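Local coordinates for subclass B3 metallo-beta-lactamase (Sphingobium indicum, PDB 7LUU), which probably hydrolyses beta-lactam antibiotics at a two-zinc active site that has an unusual glutamate among its metal ligands, at residues A[69-82]-A[97-110]. Residues are numbered along the deposited sequence; the frame is centred on the assembly and turned at random.
Sequences YLVGFAGLSVALID and AAPMILSNVRKLGF
Phe73 sets the far end of its ring against Ala97, Met100 and Ile101, at the N-terminal part of helix 98-107. Phe73 CZ lies 3.7 Å from Met100 CB, which meets the ring edge in its plane. The sulfur of Met100 makes an oblique Met-aromatic contact, 4.9 Å from the ring centroid of Phe73. Ala97 CB and Ile101 CG1 pack obliquely on the same ring.

Val71 sits at the middle of the contact. With chi1 at -69° its two methyls split: Val71 CG1 packs 3.5 Å from Leu108 CD1, and CG2 faces Ile101 CG2 and Val105 CG2. The carbonyl of Val71 accepts a nearly straight bond (169°) from the side-chain amide of Asn104, ND2 to O 2.9 Å. The donor lies well above the carbonyl plane. A water also takes a bond from ND2 and lies within bonding distance of Gly72 O. Val71 O and the water together hold the Asn104 amide in its rotation.

Phe110 follows Gly109, and its N bonds back to Val105 O in the Schellman motif. Its edge points at one face of the Tyr69 ring, with the planes at 75°, an offset edge-to-face pair. Leu80 CD2 lies 3.7 Å from Phe110 CD2, and Asp82 OD2 approaches the Phe110 ring edge at CE1.

Helix 98-107 thus packs on hairpin 68-70/79-82, in one sheet of the metallo-beta-lactamase alpha-beta/beta-alpha sandwich. Leu89 of strand 87-90 also packs on Val71, Val78 and Leu80. Leu102 and Ala98 turn to helix 131-138.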
ATOM      1  N   TYR A  69      -0.069 -12.686  -7.106  1.00 13.31           N
ATOM      2  CA  TYR A  69       1.191 -12.391  -7.780  1.00 14.63           C
ATOM      3  C   TYR A  69       1.777 -11.056  -7.348  1.00 13.42           C
ATOM      4  O   TYR A  69       1.090 -10.172  -6.858  1.00 14.24           O
ATOM      5  CB  TYR A  69       0.993 -12.305  -9.310  1.00 14.81           C
ATOM      6  CG  TYR A  69       0.350 -13.516  -9.907  1.00 15.16           C
ATOM      7  CD1 TYR A  69      -1.031 -13.721  -9.823  1.00 16.24           C
ATOM      8  CD2 TYR A  69       1.123 -14.465 -10.560  1.00 18.21           C
ATOM      9  CE1 TYR A  69      -1.646 -14.874 -10.419  1.00 17.13           C
ATOM     10  CE2 TYR A  69       0.514 -15.602 -11.153  1.00 19.39           C
ATOM     11  CZ  TYR A  69      -0.854 -15.787 -11.085  1.00 19.78           C
ATOM     12  OH  TYR A  69      -1.448 -16.932 -11.656  1.00 21.17           O
ATOM     13  N   LEU A  70       3.054 -10.891  -7.650  1.00 14.13           N
ATOM     14  CA  LEU A  70       3.721  -9.587  -7.539  1.00 13.62           C
ATOM     15  C   LEU A  70       4.033  -9.039  -8.917  1.00 13.63           C
ATOM     16  O   LEU A  70       4.612  -9.742  -9.768  1.00 15.85           O
ATOM     17  CB  LEU A  70       5.037  -9.713  -6.775  1.00 13.82           C
ATOM     18  CG  LEU A  70       4.727  -9.989  -5.289  1.00 13.91           C
ATOM     19  CD1 LEU A  70       5.996 -10.275  -4.483  1.00 16.46           C
ATOM     20  CD2 LEU A  70       3.831  -8.904  -4.589  1.00 17.01           C
ATOM     21  N   VAL A  71       3.676  -7.776  -9.132  1.00 13.00           N
ATOM     22  CA  VAL A  71       3.930  -7.125 -10.437  1.00 13.86           C
ATOM     23  C   VAL A  71       4.596  -5.763 -10.257  1.00 13.50           C
ATOM     24  O   VAL A  71       4.636  -4.941 -11.174  1.00 15.83           O
ATOM     25  CB  VAL A  71       2.648  -6.970 -11.272  1.00 13.08           C
ATOM     26  CG1 VAL A  71       2.171  -8.364 -11.728  1.00 14.05           C
ATOM     27  CG2 VAL A  71       1.539  -6.195 -10.503  1.00 13.86           C
ATOM     28  N   GLY A  72       5.159  -5.534  -9.081  1.00 13.34           N
ATOM     29  CA  GLY A  72       5.832  -4.300  -8.758  1.00 12.99           C
ATOM     30  C   GLY A  72       7.334  -4.318  -9.025  1.00 13.50           C
ATOM     31  O   GLY A  72       7.786  -4.794 -10.093  1.00 16.85           O
ATOM     32  N   PHE A  73       8.084  -3.641  -8.168  1.00 12.66           N
ATOM     33  CA  PHE A  73       9.487  -3.267  -8.446  1.00 15.69           C
ATOM     34  C   PHE A  73      10.360  -3.605  -7.244  1.00 18.42           C
ATOM     35  O   PHE A  73       9.854  -3.993  -6.196  1.00 18.45           O
ATOM     36  CB  PHE A  73       9.567  -1.767  -8.730  1.00 16.08           C
ATOM     37  CG  PHE A  73       8.578  -1.346  -9.769  1.00 14.74           C
ATOM     38  CD1 PHE A  73       8.910  -1.489 -11.101  1.00 17.18           C
ATOM     39  CD2 PHE A  73       7.259  -0.945  -9.435  1.00 15.94           C
ATOM     40  CE1 PHE A  73       7.989  -1.162 -12.087  1.00 21.54           C
ATOM     41  CE2 PHE A  73       6.345  -0.652 -10.439  1.00 16.02           C
ATOM     42  CZ  PHE A  73       6.683  -0.745 -11.753  1.00 17.85           C
ATOM     43  N   ALA A  74      11.691  -3.352  -7.368  1.00 16.91           N
ATOM     44  CA  ALA A  74      12.562  -3.726  -6.271  1.00 18.23           C
ATOM     45  C   ALA A  74      12.234  -2.952  -5.021  1.00 18.19           C
ATOM     46  O   ALA A  74      12.359  -3.483  -3.909  1.00 19.96           O
ATOM     47  CB  ALA A  74      14.029  -3.515  -6.676  1.00 20.27           C
ATOM     48  N   GLY A  75      11.815  -1.706  -5.165  1.00 16.16           N
ATOM     49  CA  GLY A  75      11.606  -0.874  -3.974  1.00 17.21           C
ATOM     50  C   GLY A  75      10.146  -0.554  -3.629  1.00 14.55           C
ATOM     51  O   GLY A  75       9.894   0.116  -2.602  1.00 15.32           O
ATOM     52  N   LEU A  76       9.189  -1.029  -4.434  1.00 12.89           N
ATOM     53  CA  LEU A  76       7.756  -0.703  -4.207  1.00 12.23           C
ATOM     54  C   LEU A  76       6.956  -1.913  -4.608  1.00 13.19           C
ATOM     55  O   LEU A  76       7.003  -2.361  -5.768  1.00 16.07           O
ATOM     56  CB  LEU A  76       7.349   0.530  -5.066  1.00 14.13           C
ATOM     57  CG  LEU A  76       8.026   1.859  -4.704  1.00 16.41           C
ATOM     58  CD1 LEU A  76       7.766   2.929  -5.747  1.00 19.61           C
ATOM     59  CD2 LEU A  76       7.495   2.311  -3.328  1.00 18.15           C
ATOM     60  N   SER A  77       6.158  -2.399  -3.677  1.00 12.65           N
ATOM     61  CA  SER A  77       5.348  -3.588  -3.936  1.00 11.98           C
ATOM     62  C   SER A  77       4.056  -3.212  -4.634  1.00 12.73           C
ATOM     63  O   SER A  77       3.379  -2.253  -4.243  1.00 13.72           O
ATOM     64  CB  SER A  77       4.997  -4.300  -2.623  1.00 11.47           C
ATOM     65  OG  SER A  77       6.215  -4.695  -1.961  1.00 13.74           O
ATOM     66  N   VAL A  78       3.703  -4.005  -5.650  1.00 11.74           N
ATOM     67  CA  VAL A  78       2.369  -3.950  -6.276  1.00 12.69           C
ATOM     68  C   VAL A  78       1.893  -5.392  -6.418  1.00 13.73           C
ATOM     69  O   VAL A  78       2.625  -6.229  -6.973  1.00 13.98           O
ATOM     70  CB  VAL A  78       2.423  -3.267  -7.670  1.00 11.24           C
ATOM     71  CG1 VAL A  78       1.008  -3.225  -8.322  1.00 12.83           C
ATOM     72  CG2 VAL A  78       3.079  -1.854  -7.564  1.00 13.45           C
ATOM     73  N   ALA A  79       0.701  -5.704  -5.898  1.00 13.30           N
ATOM     74  CA  ALA A  79       0.195  -7.088  -5.971  1.00 12.11           C
ATOM     75  C   ALA A  79      -0.915  -7.202  -7.003  1.00 12.87           C
ATOM     76  O   ALA A  79      -1.558  -6.212  -7.349  1.00 14.50           O
ATOM     77  CB  ALA A  79      -0.361  -7.557  -4.619  1.00 14.16           C
ATOM     78  N   LEU A  80      -1.137  -8.421  -7.504  1.00 12.65           N
ATOM     79  CA  LEU A  80      -2.194  -8.718  -8.490  1.00 12.95           C
ATOM     80  C   LEU A  80      -2.864  -9.998  -8.013  1.00 15.62           C
ATOM     81  O   LEU A  80      -2.178 -10.981  -7.712  1.00 15.94           O
ATOM     82  CB  LEU A  80      -1.615  -8.903  -9.911  1.00 15.35           C
ATOM     83  CG  LEU A  80      -2.698  -9.314 -10.879  1.00 12.99           C
ATOM     84  CD1 LEU A  80      -3.489  -8.018 -11.269  1.00 16.38           C
ATOM     85  CD2 LEU A  80      -1.952  -9.884 -12.102  1.00 17.00           C
ATOM     86  N   ILE A  81      -4.181  -9.950  -7.840  1.00 13.46           N
ATOM     87  CA  ILE A  81      -4.957 -11.125  -7.409  1.00 15.35           C
ATOM     88  C   ILE A  81      -5.891 -11.511  -8.531  1.00 16.89           C
ATOM     89  O   ILE A  81      -6.697 -10.683  -8.980  1.00 14.90           O
ATOM     90  CB  ILE A  81      -5.781 -10.827  -6.135  1.00 15.88           C
ATOM     91  CG1 ILE A  81      -4.856 -10.294  -5.034  1.00 19.09           C
ATOM     92  CG2 ILE A  81      -6.603 -12.096  -5.678  1.00 17.76           C
ATOM     93  CD1 ILE A  81      -5.666  -9.725  -3.870  1.00 16.99           C
ATOM     94  N   ASP A  82      -5.817 -12.765  -8.964  1.00 15.65           N
ATOM     95  CA  ASP A  82      -6.752 -13.306  -9.942  1.00 20.14           C
ATOM     96  C   ASP A  82      -7.903 -13.977  -9.190  1.00 21.07           C
ATOM     97  O   ASP A  82      -7.760 -15.085  -8.672  1.00 23.11           O
ATOM     98  CB  ASP A  82      -6.029 -14.262 -10.883  1.00 20.91           C
ATOM     99  CG  ASP A  82      -6.973 -14.963 -11.828  1.00 27.20           C
ATOM    100  OD1 ASP A  82      -8.158 -14.567 -11.837  1.00 24.14           O
ATOM    101  OD2 ASP A  82      -6.512 -15.978 -12.471  1.00 30.62           O
ATOM    102  N   ALA A  97       5.220   4.644 -13.333  1.00 14.46           N
ATOM    103  CA  ALA A  97       5.218   3.192 -13.207  1.00 13.86           C
ATOM    104  C   ALA A  97       3.986   2.564 -13.796  1.00 14.24           C
ATOM    105  O   ALA A  97       3.957   1.341 -13.990  1.00 16.77           O
ATOM    106  CB  ALA A  97       5.283   2.770 -11.751  1.00 14.18           C
ATOM    107  N   ALA A  98       2.943   3.347 -14.080  1.00 14.29           N
ATOM    108  CA  ALA A  98       1.706   2.687 -14.531  1.00 16.93           C
ATOM    109  C   ALA A  98       1.921   1.824 -15.776  1.00 17.42           C
ATOM    110  O   ALA A  98       1.508   0.647 -15.774  1.00 14.95           O
ATOM    111  CB  ALA A  98       0.613   3.746 -14.713  1.00 17.75           C
ATOM    112  N   PRO A  99       2.582   2.298 -16.825  1.00 16.91           N
ATOM    113  CA  PRO A  99       2.841   1.400 -17.975  1.00 19.70           C
ATOM    114  C   PRO A  99       3.689   0.175 -17.628  1.00 18.83           C
ATOM    115  O   PRO A  99       3.479  -0.890 -18.238  1.00 18.18           O
ATOM    116  CB  PRO A  99       3.600   2.286 -18.977  1.00 23.67           C
ATOM    117  CG  PRO A  99       3.627   3.633 -18.412  1.00 25.07           C
ATOM    118  CD  PRO A  99       3.125   3.666 -17.017  1.00 17.93           C
ATOM    119  N   MET A 100       4.656   0.311 -16.709  1.00 18.32           N
ATOM    120  CA  MET A 100       5.503  -0.819 -16.306  1.00 18.48           C
ATOM    121  C   MET A 100       4.674  -1.868 -15.576  1.00 14.58           C
ATOM    122  O   MET A 100       4.831  -3.063 -15.801  1.00 17.17           O
ATOM    123  CB  MET A 100       6.653  -0.264 -15.426  1.00 20.27           C
ATOM    124  CG  MET A 100       7.466   0.978 -16.050  1.00 24.99           C
ATOM    125  SD  MET A 100       8.460   1.680 -14.692  1.00 29.00           S
ATOM    126  CE  MET A 100       9.132   3.107 -15.540  1.00 31.09           C
ATOM    127  N   ILE A 101       3.744  -1.422 -14.720  1.00 14.79           N
ATOM    128  CA  ILE A 101       2.839  -2.361 -14.039  1.00 14.88           C
ATOM    129  C   ILE A 101       1.989  -3.125 -15.041  1.00 13.69           C
ATOM    130  O   ILE A 101       1.858  -4.365 -14.944  1.00 15.37           O
ATOM    131  CB  ILE A 101       1.945  -1.603 -13.038  1.00 12.56           C
ATOM    132  CG1 ILE A 101       2.844  -1.153 -11.884  1.00 13.34           C
ATOM    133  CG2 ILE A 101       0.844  -2.554 -12.440  1.00 14.03           C
ATOM    134  CD1 ILE A 101       2.155  -0.049 -10.983  1.00 16.77           C
ATOM    135  N   LEU A 102       1.382  -2.411 -15.991  1.00 15.91           N
ATOM    136  CA  LEU A 102       0.510  -3.080 -16.954  1.00 16.81           C
ATOM    137  C   LEU A 102       1.329  -4.062 -17.806  1.00 14.07           C
ATOM    138  O   LEU A 102       0.853  -5.153 -18.128  1.00 16.28           O
ATOM    139  CB  LEU A 102      -0.174  -2.034 -17.846  1.00 20.04           C
ATOM    140  CG  LEU A 102      -1.131  -1.041 -17.158  1.00 23.99           C
ATOM    141  CD1 LEU A 102      -1.541   0.144 -18.069  1.00 26.08           C
ATOM    142  CD2 LEU A 102      -2.287  -1.808 -16.617  1.00 32.47           C
ATOM    143  N   SER A 103       2.543  -3.682 -18.185  1.00 16.05           N
ATOM    144  CA  SER A 103       3.425  -4.615 -18.874  1.00 16.74           C
ATOM    145  C   SER A 103       3.652  -5.889 -18.048  1.00 20.73           C
ATOM    146  O   SER A 103       3.650  -6.999 -18.590  1.00 18.34           O
ATOM    147  CB  SER A 103       4.761  -3.929 -19.192  1.00 19.38           C
ATOM    148  OG  SER A 103       5.654  -4.842 -19.824  1.00 23.77           O
ATOM    149  N   ASN A 104       3.915  -5.731 -16.740  1.00 16.33           N
ATOM    150  CA  ASN A 104       4.137  -6.892 -15.889  1.00 15.28           C
ATOM    151  C   ASN A 104       2.878  -7.760 -15.818  1.00 14.93           C
ATOM    152  O   ASN A 104       2.960  -8.996 -15.766  1.00 15.77           O
ATOM    153  CB  ASN A 104       4.557  -6.429 -14.505  1.00 14.85           C
ATOM    154  CG  ASN A 104       6.031  -6.040 -14.452  1.00 17.91           C
ATOM    155  OD1 ASN A 104       6.820  -6.376 -15.379  1.00 21.74           O
ATOM    156  ND2 ASN A 104       6.427  -5.332 -13.400  1.00 14.86           N
ATOM    157  N   VAL A 105       1.702  -7.130 -15.782  1.00 13.86           N
ATOM    158  CA  VAL A 105       0.448  -7.890 -15.756  1.00 15.26           C
ATOM    159  C   VAL A 105       0.343  -8.739 -17.032  1.00 16.31           C
ATOM    160  O   VAL A 105       0.016  -9.933 -16.993  1.00 17.95           O
ATOM    161  CB  VAL A 105      -0.737  -6.901 -15.637  1.00 15.73           C
ATOM    162  CG1 VAL A 105      -2.056  -7.601 -15.807  1.00 17.45           C
ATOM    163  CG2 VAL A 105      -0.712  -6.249 -14.243  1.00 14.63           C
ATOM    164  N   ARG A 106       0.691  -8.136 -18.170  1.00 16.19           N
ATOM    165  CA  ARG A 106       0.684  -8.865 -19.435  1.00 16.46           C
ATOM    166  C   ARG A 106       1.724  -9.972 -19.486  1.00 18.56           C
ATOM    167  O   ARG A 106       1.489 -11.035 -20.110  1.00 19.35           O
ATOM    168  CB  ARG A 106       0.901  -7.858 -20.570  1.00 15.20           C
ATOM    169  CG  ARG A 106      -0.351  -7.024 -20.837  1.00 18.87           C
ATOM    170  CD  ARG A 106      -0.079  -6.144 -22.090  1.00 23.59           C
ATOM    171  NE  ARG A 106      -1.233  -5.308 -22.309  1.00 39.41           N
ATOM    172  CZ  ARG A 106      -1.259  -4.015 -22.004  1.00 48.47           C
ATOM    173  NH1 ARG A 106      -2.379  -3.321 -22.196  1.00 57.76           N
ATOM    174  NH2 ARG A 106      -0.155  -3.428 -21.536  1.00 40.38           N
ATOM    175  N   LYS A 107       2.902  -9.757 -18.873  1.00 19.46           N
ATOM    176  CA  LYS A 107       3.933 -10.796 -18.901  1.00 18.21           C
ATOM    177  C   LYS A 107       3.468 -12.059 -18.208  1.00 20.31           C
ATOM    178  O   LYS A 107       3.879 -13.164 -18.580  1.00 21.89           O
ATOM    179  CB  LYS A 107       5.191 -10.296 -18.213  1.00 17.84           C
ATOM    180  CG  LYS A 107       5.952  -9.256 -18.947  1.00 23.28           C
ATOM    181  CD  LYS A 107       7.123  -8.739 -18.081  1.00 30.23           C
ATOM    182  CE  LYS A 107       8.004  -7.817 -18.959  1.00 41.61           C
ATOM    183  NZ  LYS A 107       9.181  -7.365 -18.205  1.00 46.47           N
ATOM    184  N   LEU A 108       2.602 -11.921 -17.205  1.00 18.25           N
ATOM    185  CA  LEU A 108       2.006 -13.055 -16.502  1.00 18.63           C
ATOM    186  C   LEU A 108       0.884 -13.715 -17.293  1.00 20.43           C
ATOM    187  O   LEU A 108       0.324 -14.706 -16.801  1.00 24.75           O
ATOM    188  CB  LEU A 108       1.458 -12.612 -15.146  1.00 15.87           C
ATOM    189  CG  LEU A 108       2.521 -12.155 -14.118  1.00 17.65           C
ATOM    190  CD1 LEU A 108       1.778 -11.676 -12.826  1.00 20.71           C
ATOM    191  CD2 LEU A 108       3.402 -13.369 -13.759  1.00 17.85           C
ATOM    192  N   GLY A 109       0.488 -13.150 -18.436  1.00 19.68           N
ATOM    193  CA  GLY A 109      -0.553 -13.702 -19.265  1.00 19.02           C
ATOM    194  C   GLY A 109      -1.920 -13.138 -19.031  1.00 21.52           C
ATOM    195  O   GLY A 109      -2.899 -13.704 -19.527  1.00 21.76           O
ATOM    196  N   PHE A 110      -2.028 -12.018 -18.319  1.00 17.75           N
ATOM    197  CA  PHE A 110      -3.326 -11.445 -17.991  1.00 17.48           C
ATOM    198  C   PHE A 110      -3.607 -10.214 -18.861  1.00 19.96           C
ATOM    199  O   PHE A 110      -2.683  -9.552 -19.369  1.00 21.45           O
ATOM    200  CB  PHE A 110      -3.350 -11.034 -16.506  1.00 17.48           C
ATOM    201  CG  PHE A 110      -3.310 -12.208 -15.535  1.00 18.64           C
ATOM    202  CD1 PHE A 110      -4.408 -13.005 -15.378  1.00 18.68           C
ATOM    203  CD2 PHE A 110      -2.209 -12.404 -14.736  1.00 18.54           C
ATOM    204  CE1 PHE A 110      -4.419 -14.066 -14.492  1.00 23.20           C
ATOM    205  CE2 PHE A 110      -2.185 -13.497 -13.831  1.00 20.00           C
ATOM    206  CZ  PHE A 110      -3.268 -14.311 -13.721  1.00 23.31           C
TER
HETATM  207  O   HOH W   1       9.331  -4.615 -12.472  1.00 18.01           O